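Local coordinates for protein processed glycerol phosphate lipoteichoic acid synthase 2 (Bacillus subtilis, PDB 2W8D) that binds a magnesium ion within a sulfatase-type domain that belongs to the alkaline phosphatase clan of proteins, at residues Ser126-Gly131 with Lys192-Ser197; Tyr18-Asn23 with Ser337-Glu342. All coordinates share one frame; numbering follows the deposited sequence.

How the contacts relate
Contact 1 lies within the large mixed sheet of the sulfatase-family region, where strand 125-130 runs beside strand 189-194, close to the magnesium site. Contact 2 joins two loops nearer the surface: the one after helix 6-17 and the one leading into strand 344-345, the first strand of the separate five-stranded antiparallel sheet. The two contacts lie on opposite sides of the chain's centre, with their own centres about 30 Å apart and nearest atoms about 19 Å apart. Along the chain contact 1 is nested inside the 18-23 to 337-342 closure. Contact 1 belongs to the buried framework of the metal-binding domain, whereas contact 2 ties an N-terminal loop to the chain entering the smaller sheet.

Contact 1 (Ser126-Gly131 with Lys192-Ser197); sequences SATFHG and KFITLS
The rings of Phe129 and Phe193 form an offset stack, planes 4° apart, with Phe193 CZ over one face of Phe129, Phe129 CD2 over one face of Phe193, and Lys192 O at the Phe129 edge. Phe129 also stacks with Phe152, and Phe193 meets Phe238. Paired in register on one sheet face, both have CG anti to the carbonyl carbon (chi1 -62° and -72°), which lays these flat rings side by side. His130 ND1 donates to Ile194 O at 2.9 Å, the acceptor lying close to the imidazole plane; Leu196 CD2 meets CE1 obliquely. The parallel strands are joined by Lys192 N to Ala127 O, Phe129 N to Lys192 O and Ile194 N to Phe129 O; beyond, a water replaces a direct Gly131 N to Ile194 O bond. On the His130 side, Thr128 OG1, buried without a polar partner in the model, packs 3.2 Å from Lys192 CE. Lys192 bends onward, NZ making salt bridges with Glu88 and Glu92 of helix 86-93. Thr195 OG1 bonds Ser38 O and Glu40 N, and Glu40 is a magnesium ligand. Strand 150-152 pairs with the far side of strand 125-130, helix 171-183 packs against the phenylalanine face, and helix 139-145 against Thr128 and His130.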
ATOM      1  N   SER A 126      12.151  -7.469  11.614  1.00 12.61           N
ATOM      2  CA  SER A 126      11.623  -6.919  10.373  1.00 13.23           C
ATOM      3  C   SER A 126      12.634  -7.038   9.231  1.00 13.45           C
ATOM      4  O   SER A 126      13.850  -6.881   9.450  1.00 13.25           O
ATOM      5  CB  SER A 126      11.111  -5.470  10.550  1.00 13.26           C
ATOM      6  OG  SER A 126      12.055  -4.619  11.207  1.00 15.31           O
ATOM      7  N   ALA A 127      12.128  -7.348   8.033  1.00 14.04           N
ATOM      8  CA  ALA A 127      12.958  -7.456   6.819  1.00 14.66           C
ATOM      9  C   ALA A 127      12.194  -7.032   5.555  1.00 15.47           C
ATOM     10  O   ALA A 127      11.008  -7.322   5.426  1.00 15.08           O
ATOM     11  CB  ALA A 127      13.477  -8.892   6.651  1.00 14.57           C
ATOM     12  N   THR A 128      12.880  -6.372   4.612  1.00 15.79           N
ATOM     13  CA  THR A 128      12.309  -6.132   3.293  1.00 15.73           C
ATOM     14  C   THR A 128      12.944  -7.070   2.286  1.00 15.80           C
ATOM     15  O   THR A 128      14.138  -7.350   2.394  1.00 15.24           O
ATOM     16  CB  THR A 128      12.572  -4.695   2.850  1.00 16.87           C
ATOM     17  OG1 THR A 128      11.934  -3.803   3.775  1.00 18.27           O
ATOM     18  CG2 THR A 128      12.060  -4.459   1.428  1.00 14.19           C
ATOM     19  N   PHE A 129      12.151  -7.547   1.313  1.00 15.82           N
ATOM     20  CA  PHE A 129      12.660  -8.328   0.190  1.00 15.91           C
ATOM     21  C   PHE A 129      12.427  -7.558  -1.086  1.00 16.15           C
ATOM     22  O   PHE A 129      11.351  -7.015  -1.298  1.00 17.72           O
ATOM     23  CB  PHE A 129      11.948  -9.675   0.109  1.00 15.94           C
ATOM     24  CG  PHE A 129      12.152 -10.527   1.322  1.00 16.52           C
ATOM     25  CD1 PHE A 129      13.103 -11.549   1.318  1.00 15.05           C
ATOM     26  CD2 PHE A 129      11.436 -10.279   2.492  1.00 16.17           C
ATOM     27  CE1 PHE A 129      13.311 -12.313   2.445  1.00 15.57           C
ATOM     28  CE2 PHE A 129      11.644 -11.054   3.635  1.00 15.23           C
ATOM     29  CZ  PHE A 129      12.581 -12.066   3.610  1.00 15.24           C
ATOM     30  N   HIS A 130      13.410  -7.512  -1.960  1.00 16.30           N
ATOM     31  CA  HIS A 130      13.251  -6.778  -3.200  1.00 16.21           C
ATOM     32  C   HIS A 130      14.374  -7.151  -4.142  1.00 16.60           C
ATOM     33  O   HIS A 130      15.532  -7.238  -3.738  1.00 16.22           O
ATOM     34  CB  HIS A 130      13.293  -5.297  -2.898  1.00 17.19           C
ATOM     35  CG  HIS A 130      13.032  -4.427  -4.078  1.00 18.14           C
ATOM     36  ND1 HIS A 130      11.867  -4.502  -4.814  1.00 19.72           N
ATOM     37  CD2 HIS A 130      13.779  -3.458  -4.644  1.00 16.99           C
ATOM     38  CE1 HIS A 130      11.916  -3.615  -5.790  1.00 17.86           C
ATOM     39  NE2 HIS A 130      13.061  -2.965  -5.703  1.00 19.23           N
ATOM     40  N   GLY A 131      14.025  -7.400  -5.401  1.00 16.78           N
ATOM     41  CA  GLY A 131      14.989  -7.915  -6.371  1.00 16.85           C
ATOM     42  C   GLY A 131      15.733  -6.836  -7.126  1.00 17.23           C
ATOM     43  O   GLY A 131      15.900  -6.952  -8.326  1.00 18.20           O
ATOM     44  N   LYS A 192       8.286  -7.221   4.172  1.00 13.84           N
ATOM     45  CA  LYS A 192       7.768  -6.518   3.009  1.00 14.89           C
ATOM     46  C   LYS A 192       8.334  -7.124   1.748  1.00 14.90           C
ATOM     47  O   LYS A 192       9.563  -7.201   1.603  1.00 14.73           O
ATOM     48  CB  LYS A 192       8.149  -5.027   3.034  1.00 14.75           C
ATOM     49  CG  LYS A 192       7.480  -4.175   4.128  1.00 15.64           C
ATOM     50  CD  LYS A 192       8.480  -3.121   4.713  1.00 17.34           C
ATOM     51  CE  LYS A 192       9.100  -2.273   3.630  1.00 15.89           C
ATOM     52  NZ  LYS A 192       8.017  -1.637   2.791  1.00 15.41           N
ATOM     53  N   PHE A 193       7.444  -7.530   0.836  1.00 14.53           N
ATOM     54  CA  PHE A 193       7.849  -7.993  -0.480  1.00 15.15           C
ATOM     55  C   PHE A 193       7.484  -6.981  -1.569  1.00 15.84           C
ATOM     56  O   PHE A 193       6.297  -6.714  -1.827  1.00 16.22           O
ATOM     57  CB  PHE A 193       7.197  -9.346  -0.767  1.00 15.87           C
ATOM     58  CG  PHE A 193       7.775 -10.481   0.040  1.00 14.05           C
ATOM     59  CD1 PHE A 193       8.676 -11.353  -0.529  1.00 14.75           C
ATOM     60  CD2 PHE A 193       7.417 -10.665   1.372  1.00 12.11           C
ATOM     61  CE1 PHE A 193       9.219 -12.402   0.224  1.00 13.77           C
ATOM     62  CE2 PHE A 193       7.924 -11.690   2.107  1.00 13.83           C
ATOM     63  CZ  PHE A 193       8.834 -12.581   1.544  1.00 12.27           C
ATOM     64  N   ILE A 194       8.497  -6.383  -2.188  1.00 16.41           N
ATOM     65  CA  ILE A 194       8.242  -5.362  -3.207  1.00 16.56           C
ATOM     66  C   ILE A 194       8.430  -5.966  -4.598  1.00 16.22           C
ATOM     67  O   ILE A 194       9.565  -6.222  -5.021  1.00 15.73           O
ATOM     68  CB  ILE A 194       9.146  -4.103  -3.042  1.00 17.41           C
ATOM     69  CG1 ILE A 194       9.295  -3.689  -1.560  1.00 17.76           C
ATOM     70  CG2 ILE A 194       8.644  -2.927  -4.001  1.00 17.41           C
ATOM     71  CD1 ILE A 194       8.012  -3.229  -0.861  1.00 18.27           C
ATOM     72  N   THR A 195       7.317  -6.218  -5.287  1.00 16.19           N
ATOM     73  CA  THR A 195       7.347  -6.831  -6.615  1.00 16.38           C
ATOM     74  C   THR A 195       7.849  -5.801  -7.612  1.00 16.98           C
ATOM     75  O   THR A 195       7.809  -4.624  -7.325  1.00 17.60           O
ATOM     76  CB  THR A 195       5.954  -7.399  -7.049  1.00 16.35           C
ATOM     77  OG1 THR A 195       4.971  -6.340  -7.210  1.00 15.96           O
ATOM     78  CG2 THR A 195       5.476  -8.411  -6.025  1.00 14.85           C
ATOM     79  N   LEU A 196       8.268  -6.263  -8.789  1.00 17.84           N
ATOM     80  CA  LEU A 196       8.913  -5.470  -9.842  1.00 17.64           C
ATOM     81  C   LEU A 196       8.339  -5.616 -11.249  1.00 18.06           C
ATOM     82  O   LEU A 196       8.481  -4.688 -12.066  1.00 18.65           O
ATOM     83  CB  LEU A 196      10.373  -5.911  -9.969  1.00 17.32           C
ATOM     84  CG  LEU A 196      11.318  -5.146  -9.056  1.00 19.45           C
ATOM     85  CD1 LEU A 196      12.731  -5.668  -9.162  1.00 18.01           C
ATOM     86  CD2 LEU A 196      11.217  -3.620  -9.327  1.00 18.98           C
ATOM     87  N   SER A 197       7.785  -6.793 -11.556  1.00 17.64           N
ATOM     88  CA  SER A 197       7.512  -7.212 -12.917  1.00 17.81           C
ATOM     89  C   SER A 197       6.412  -6.395 -13.612  1.00 18.66           C
ATOM     90  O   SER A 197       6.506  -6.169 -14.803  1.00 18.48           O
ATOM     91  CB  SER A 197       7.145  -8.706 -12.959  1.00 18.34           C
ATOM     92  OG  SER A 197       8.296  -9.562 -12.921  1.00 19.79           O
TER
HETATM   93  O   HOH W   1      11.293  -7.785  -6.311  1.00 19.26           O

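Contact 2 (Tyr18-Asn23 with Ser337-Glu342); sequences YDVPNN and SKEHRE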
ATOM      1  N   TYR A  18      -9.134  10.267  16.808  1.00 32.17           N
ATOM      2  CA  TYR A  18      -8.837   8.864  16.862  1.00 30.71           C
ATOM      3  C   TYR A  18     -10.124   8.074  16.761  1.00 30.27           C
ATOM      4  O   TYR A  18     -11.134   8.392  17.395  1.00 30.19           O
ATOM      5  CB  TYR A  18      -8.094   8.553  18.148  1.00 30.38           C
ATOM      6  CG  TYR A  18      -7.829   7.090  18.412  1.00 29.44           C
ATOM      7  CD1 TYR A  18      -6.920   6.358  17.632  1.00 27.95           C
ATOM      8  CD2 TYR A  18      -8.461   6.446  19.479  1.00 28.30           C
ATOM      9  CE1 TYR A  18      -6.677   5.005  17.909  1.00 28.92           C
ATOM     10  CE2 TYR A  18      -8.232   5.117  19.763  1.00 27.66           C
ATOM     11  CZ  TYR A  18      -7.348   4.394  18.988  1.00 28.31           C
ATOM     12  OH  TYR A  18      -7.136   3.069  19.316  1.00 28.21           O
ATOM     13  N   ASP A  19     -10.085   7.063  15.913  1.00 29.79           N
ATOM     14  CA  ASP A  19     -11.214   6.184  15.723  1.00 29.03           C
ATOM     15  C   ASP A  19     -10.890   4.849  16.414  1.00 28.51           C
ATOM     16  O   ASP A  19     -10.007   4.107  15.965  1.00 28.48           O
ATOM     17  CB  ASP A  19     -11.531   6.046  14.215  1.00 28.71           C
ATOM     18  CG  ASP A  19     -11.819   7.419  13.524  1.00 28.53           C
ATOM     19  OD1 ASP A  19     -12.506   8.297  14.106  1.00 25.57           O
ATOM     20  OD2 ASP A  19     -11.361   7.615  12.374  1.00 27.64           O
ATOM     21  N   VAL A  20     -11.593   4.572  17.520  1.00 27.75           N
ATOM     22  CA  VAL A  20     -11.298   3.421  18.405  1.00 27.01           C
ATOM     23  C   VAL A  20     -11.534   2.056  17.715  1.00 26.46           C
ATOM     24  O   VAL A  20     -12.302   1.983  16.758  1.00 26.40           O
ATOM     25  CB  VAL A  20     -12.085   3.488  19.758  1.00 26.79           C
ATOM     26  CG1 VAL A  20     -11.896   4.827  20.436  1.00 26.67           C
ATOM     27  CG2 VAL A  20     -13.553   3.215  19.539  1.00 26.93           C
ATOM     28  N   PRO A  21     -10.864   0.982  18.197  1.00 25.79           N
ATOM     29  CA  PRO A  21     -10.930  -0.351  17.571  1.00 24.90           C
ATOM     30  C   PRO A  21     -12.243  -1.125  17.762  1.00 24.29           C
ATOM     31  O   PRO A  21     -12.867  -1.043  18.813  1.00 23.92           O
ATOM     32  CB  PRO A  21      -9.788  -1.117  18.250  1.00 25.05           C
ATOM     33  CG  PRO A  21      -8.923  -0.062  18.915  1.00 25.32           C
ATOM     34  CD  PRO A  21      -9.866   1.019  19.289  1.00 25.69           C
ATOM     35  N   ASN A  22     -12.634  -1.858  16.715  1.00 23.66           N
ATOM     36  CA  ASN A  22     -13.726  -2.834  16.702  1.00 22.66           C
ATOM     37  C   ASN A  22     -13.312  -4.077  17.530  1.00 22.29           C
ATOM     38  O   ASN A  22     -12.368  -4.778  17.139  1.00 21.94           O
ATOM     39  CB  ASN A  22     -13.957  -3.212  15.233  1.00 22.41           C
ATOM     40  CG  ASN A  22     -15.208  -4.070  14.998  1.00 22.79           C
ATOM     41  OD1 ASN A  22     -15.764  -4.699  15.912  1.00 21.16           O
ATOM     42  ND2 ASN A  22     -15.633  -4.123  13.734  1.00 20.06           N
ATOM     43  N   ASN A  23     -13.980  -4.359  18.661  1.00 21.36           N
ATOM     44  CA  ASN A  23     -13.580  -5.546  19.439  1.00 21.28           C
ATOM     45  C   ASN A  23     -13.905  -6.890  18.789  1.00 20.98           C
ATOM     46  O   ASN A  23     -13.404  -7.923  19.222  1.00 20.88           O
ATOM     47  CB  ASN A  23     -14.025  -5.535  20.913  1.00 21.42           C
ATOM     48  CG  ASN A  23     -13.106  -6.419  21.812  1.00 22.56           C
ATOM     49  OD1 ASN A  23     -11.914  -6.619  21.499  1.00 21.83           O
ATOM     50  ND2 ASN A  23     -13.661  -6.951  22.922  1.00 21.45           N
ATOM     51  N   SER A 337     -12.663  -0.025  12.183  1.00 18.66           N
ATOM     52  CA  SER A 337     -13.298   0.747  13.248  1.00 18.86           C
ATOM     53  C   SER A 337     -14.696   1.231  12.872  1.00 19.26           C
ATOM     54  O   SER A 337     -14.921   1.673  11.734  1.00 18.84           O
ATOM     55  CB  SER A 337     -12.443   1.955  13.608  1.00 18.81           C
ATOM     56  OG  SER A 337     -13.135   2.807  14.502  1.00 18.25           O
ATOM     57  N   LYS A 338     -15.623   1.178  13.832  1.00 19.48           N
ATOM     58  CA  LYS A 338     -16.973   1.707  13.609  1.00 20.22           C
ATOM     59  C   LYS A 338     -16.963   3.186  13.191  1.00 20.42           C
ATOM     60  O   LYS A 338     -17.736   3.587  12.322  1.00 20.37           O
ATOM     61  CB  LYS A 338     -17.873   1.510  14.841  1.00 20.15           C
ATOM     62  CG  LYS A 338     -18.660   0.197  14.877  1.00 21.04           C
ATOM     63  CD  LYS A 338     -17.854  -0.906  15.583  1.00 23.71           C
ATOM     64  CE  LYS A 338     -18.738  -2.015  16.214  1.00 24.64           C
ATOM     65  NZ  LYS A 338     -19.122  -3.075  15.237  1.00 24.72           N
ATOM     66  N   GLU A 339     -16.083   3.969  13.814  1.00 20.78           N
ATOM     67  CA  GLU A 339     -15.993   5.412  13.617  1.00 21.34           C
ATOM     68  C   GLU A 339     -15.139   5.801  12.402  1.00 21.79           C
ATOM     69  O   GLU A 339     -14.915   6.996  12.169  1.00 23.10           O
ATOM     70  CB  GLU A 339     -15.384   6.082  14.865  1.00 21.82           C
ATOM     71  CG  GLU A 339     -15.712   5.409  16.260  1.00 22.82           C
ATOM     72  CD  GLU A 339     -14.926   6.027  17.453  1.00 24.34           C
ATOM     73  OE1 GLU A 339     -15.225   5.680  18.626  1.00 25.95           O
ATOM     74  OE2 GLU A 339     -14.025   6.868  17.228  1.00 23.30           O
ATOM     75  N   HIS A 340     -14.659   4.816  11.635  1.00 21.22           N
ATOM     76  CA  HIS A 340     -13.707   5.045  10.523  1.00 20.81           C
ATOM     77  C   HIS A 340     -14.151   6.146   9.556  1.00 20.43           C
ATOM     78  O   HIS A 340     -15.239   6.033   8.989  1.00 19.77           O
ATOM     79  CB  HIS A 340     -13.456   3.731   9.754  1.00 20.40           C
ATOM     80  CG  HIS A 340     -12.716   3.906   8.461  1.00 20.94           C
ATOM     81  ND1 HIS A 340     -11.406   4.340   8.394  1.00 21.81           N
ATOM     82  CD2 HIS A 340     -13.106   3.700   7.181  1.00 19.83           C
ATOM     83  CE1 HIS A 340     -11.026   4.389   7.130  1.00 20.98           C
ATOM     84  NE2 HIS A 340     -12.036   3.991   6.376  1.00 19.11           N
ATOM     85  N   ARG A 341     -13.320   7.183   9.367  1.00 19.87           N
ATOM     86  CA  ARG A 341     -13.661   8.288   8.439  1.00 20.27           C
ATOM     87  C   ARG A 341     -13.536   7.860   6.981  1.00 20.63           C
ATOM     88  O   ARG A 341     -12.654   7.095   6.647  1.00 21.61           O
ATOM     89  CB  ARG A 341     -12.875   9.580   8.737  1.00 19.90           C
ATOM     90  CG  ARG A 341     -11.350   9.541   8.458  1.00 20.67           C
ATOM     91  CD  ARG A 341     -10.999   9.923   7.006  1.00 19.64           C
ATOM     92  NE  ARG A 341      -9.562   9.793   6.756  1.00 18.82           N
ATOM     93  CZ  ARG A 341      -8.935   8.657   6.446  1.00 18.10           C
ATOM     94  NH1 ARG A 341      -9.610   7.515   6.339  1.00 20.98           N
ATOM     95  NH2 ARG A 341      -7.621   8.658   6.267  1.00 15.76           N
ATOM     96  N   GLU A 342     -14.422   8.341   6.112  1.00 20.92           N
ATOM     97  CA  GLU A 342     -14.440   7.880   4.729  1.00 20.08           C
ATOM     98  C   GLU A 342     -14.199   8.970   3.704  1.00 20.30           C
ATOM     99  O   GLU A 342     -14.386   8.751   2.518  1.00 21.31           O
ATOM    100  CB  GLU A 342     -15.752   7.179   4.439  1.00 20.18           C
ATOM    101  CG  GLU A 342     -15.845   5.839   5.152  1.00 21.99           C
ATOM    102  CD  GLU A 342     -17.042   5.018   4.727  1.00 22.31           C
ATOM    103  OE1 GLU A 342     -18.022   4.961   5.503  1.00 23.67           O
ATOM    104  OE2 GLU A 342     -17.007   4.440   3.625  1.00 22.54           O
TER
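Two irregular segments come together here, Asn22 CA lying 5.0 Å from Ser337 CA, and segment 337-342 folds into a type I turn from Ser337 to His340, closed by His340 N to Ser337 O. Ser337 carries the central polar link. With OG trans to its backbone N (chi1 172°), it makes a short bond to Val20 O (2.5 Å), from 21° out of the carbonyl plane, while accepting from Glu339 N in an ST turn. A small hydroxyl suits a site that must both serve the turn and reach the other loop. Glu339 extends beyond CG across the first loop; its OE2 receives a weak, long bond from Val20 N (3.4 Å), and OE1 lies against the Val20 CG2 methyl. The carboxylate of Asp19 is nearby, OD1 3.8 Å from Glu339 OE2 and the two planes 75° apart, a closeness of like charges that would probably raise the proton affinity of one of them. Asp19 OD2, however, is bonded to Ser333 OG. Asn22 holds its loop through OD1 to Val24 N and joins the other through ND2 to Leu336 O, its amide suiting both roles; Lys338 NZ merely approaches OD1, at 3.8 Å. Tyr18 and Pro21 rest on His319 of helix 313-320. Beyond the turn, Arg341 forms salt bridges with Asp312 and with Glu388 of helix 380-397, and the chain proceeds into strand 344-345.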